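Local coordinates for protein nucleotide pyrophosphohydrolase (Bacillus cereus, PDB 5IE9) that probably hydrolyses nucleoside triphosphates to monophosphates and pyrophosphate, as a manganese-binding MazG-type nucleotide pyrophosphohydrolase, at residues E12-I17 and M77-N82. Sequence-based numbering, arbitrary orientation.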
loop_
_atom_site.group_PDB
_atom_site.type_symbol
_atom_site.label_atom_id
_atom_site.label_comp_id
_atom_site.label_asym_id
_atom_site.label_seq_id
_atom_site.Cartn_x
_atom_site.Cartn_y
_atom_site.Cartn_z
ATOM N N GLU C 12 -22.200 -11.822 8.196
ATOM C CA GLU C 12 -22.668 -11.828 6.811
ATOM C C GLU C 12 -21.563 -12.250 5.836
ATOM O O GLU C 12 -21.823 -12.995 4.884
ATOM C CB GLU C 12 -23.197 -10.441 6.449
ATOM C CG GLU C 12 -24.051 -10.373 5.193
ATOM C CD GLU C 12 -24.683 -9.007 4.972
ATOM O OE1 GLU C 12 -24.703 -8.183 5.913
ATOM O OE2 GLU C 12 -25.176 -8.759 3.848
ATOM N N VAL C 13 -20.339 -11.775 6.086
ATOM C CA VAL C 13 -19.174 -12.115 5.260
ATOM C C VAL C 13 -18.731 -13.545 5.556
ATOM O O VAL C 13 -18.374 -14.298 4.634
ATOM C CB VAL C 13 -18.028 -11.096 5.430
ATOM C CG1 VAL C 13 -16.731 -11.581 4.793
ATOM C CG2 VAL C 13 -18.423 -9.759 4.825
ATOM N N ASP C 14 -18.787 -13.916 6.835
ATOM C CA ASP C 14 -18.480 -15.277 7.271
ATOM C C ASP C 14 -19.406 -16.315 6.644
ATOM O O ASP C 14 -18.959 -17.406 6.288
ATOM C CB ASP C 14 -18.535 -15.380 8.793
ATOM C CG ASP C 14 -17.777 -16.576 9.322
ATOM O OD1 ASP C 14 -16.591 -16.749 8.960
ATOM O OD2 ASP C 14 -18.368 -17.336 10.116
ATOM N N ALA C 15 -20.684 -15.957 6.507
ATOM C CA ALA C 15 -21.691 -16.816 5.873
ATOM C C ALA C 15 -21.417 -17.015 4.375
ATOM O O ALA C 15 -21.617 -18.114 3.847
ATOM C CB ALA C 15 -23.089 -16.256 6.096
ATOM N N TYR C 16 -20.951 -15.952 3.714
ATOM C CA TYR C 16 -20.632 -15.967 2.291
ATOM C C TYR C 16 -19.392 -16.815 1.994
ATOM O O TYR C 16 -19.389 -17.586 1.036
ATOM C CB TYR C 16 -20.472 -14.535 1.760
ATOM C CG TYR C 16 -19.875 -14.443 0.371
ATOM C CD1 TYR C 16 -20.650 -14.709 -0.760
ATOM C CD2 TYR C 16 -18.527 -14.088 0.185
ATOM C CE1 TYR C 16 -20.108 -14.638 -2.036
ATOM C CE2 TYR C 16 -17.977 -14.007 -1.089
ATOM C CZ TYR C 16 -18.775 -14.283 -2.194
ATOM O OH TYR C 16 -18.246 -14.210 -3.461
ATOM N N ILE C 17 -18.348 -16.661 2.808
ATOM C CA ILE C 17 -17.113 -17.441 2.665
ATOM C C ILE C 17 -17.347 -18.917 3.034
ATOM O O ILE C 17 -16.804 -19.818 2.386
ATOM C CB ILE C 17 -15.942 -16.804 3.470
ATOM C CG1 ILE C 17 -15.625 -15.372 2.973
ATOM C CG2 ILE C 17 -14.692 -17.686 3.469
ATOM C CD1 ILE C 17 -15.051 -15.232 1.569
ATOM N N MET C 77 -10.031 -10.644 6.703
ATOM C CA MET C 77 -8.832 -10.691 7.532
ATOM C C MET C 77 -9.214 -10.918 9.003
ATOM O O MET C 77 -8.704 -11.843 9.647
ATOM C CB MET C 77 -8.032 -9.395 7.336
ATOM C CG MET C 77 -6.823 -9.195 8.243
ATOM S SD MET C 77 -5.365 -10.088 7.682
ATOM C CE MET C 77 -4.674 -8.936 6.493
ATOM N N ALA C 78 -10.139 -10.098 9.500
ATOM C CA ALA C 78 -10.558 -10.129 10.895
ATOM C C ALA C 78 -11.246 -11.445 11.269
ATOM O O ALA C 78 -10.999 -11.990 12.348
ATOM C CB ALA C 78 -11.452 -8.941 11.204
ATOM N N ASN C 79 -12.093 -11.949 10.371
ATOM C CA ASN C 79 -12.796 -13.210 10.577
ATOM C C ASN C 79 -11.837 -14.387 10.588
ATOM O O ASN C 79 -11.899 -15.230 11.483
ATOM C CB ASN C 79 -13.844 -13.423 9.493
ATOM C CG ASN C 79 -15.034 -12.478 9.596
ATOM O OD1 ASN C 79 -15.923 -12.527 8.748
ATOM N ND2 ASN C 79 -15.064 -11.624 10.616
ATOM N N SER C 80 -10.954 -14.418 9.587
ATOM C CA SER C 80 -9.835 -15.367 9.472
ATOM C C SER C 80 -9.076 -15.602 10.787
ATOM O O SER C 80 -8.704 -16.739 11.090
ATOM C CB SER C 80 -8.870 -14.879 8.384
ATOM O OG SER C 80 -7.628 -15.558 8.404
ATOM N N LEU C 81 -8.878 -14.529 11.559
ATOM C CA LEU C 81 -8.086 -14.556 12.799
ATOM C C LEU C 81 -8.931 -14.384 14.069
ATOM O O LEU C 81 -8.406 -14.023 15.129
ATOM C CB LEU C 81 -6.972 -13.493 12.746
ATOM C CG LEU C 81 -6.079 -13.380 11.506
ATOM C CD1 LEU C 81 -5.366 -12.037 11.499
ATOM C CD2 LEU C 81 -5.087 -14.528 11.391
ATOM N N ASN C 82 -10.235 -14.645 13.952
ATOM C CA ASN C 82 -11.198 -14.540 15.065
ATOM C C ASN C 82 -11.188 -13.190 15.808
ATOM O O ASN C 82 -11.453 -13.124 17.011
ATOM C CB ASN C 82 -11.066 -15.737 16.026
ATOM C CG ASN C 82 -11.665 -17.015 15.457
ATOM O OD1 ASN C 82 -12.646 -17.537 15.988
ATOM N ND2 ASN C 82 -11.085 -17.523 14.370
#
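Asn79, in the last turn of helix 62-80, reaches across to Val13 and Asp14 on helix 6-17; the backbones are closest at Asp14 and Asn79, whose CA atoms lie 6.9 Å apart. From CA, the bond to Asn79 CB points toward the other helix, and CB comes 4.4 Å from Asp14 OD1. CG then turns anti to the carbonyl carbon (chi1 -70°), carrying the amide out over the Val13-Asp14 peptide. The amide atom nearest these two residues is modelled as Asn79 OD1, though the group is probably turned over and this place may belong to the nitrogen; it lies 3.7 Å from Asp14 N and 3.9 Å from Asp14 CB. On its Val13 side the same Asn79 atom meets Val13 CG1 at 4.1 Å, the two side chains crossing at a slant. Val13 continues along helix 62-80 onto Phe72, Ile75 and Cys76, while Asp14 OD1 is hydrogen-bonded to Tyr24 OH, and Tyr24 also packs on Asn79. Just beyond, helix 62-80 ends in a Schellman motif: Asn82, its C-prime residue with positive phi, donates its backbone N-H to Asn79 O (N to O 3.0 Å). The contact thus joins helix 6-17 to the C-terminal end of the helix that, farther back, supplies the manganese ligand Glu66. Its chemistry is van der Waals contact between an amide and a helix surface; Asp14's carboxylate finds its polar partner in Tyr24, not in Asn79.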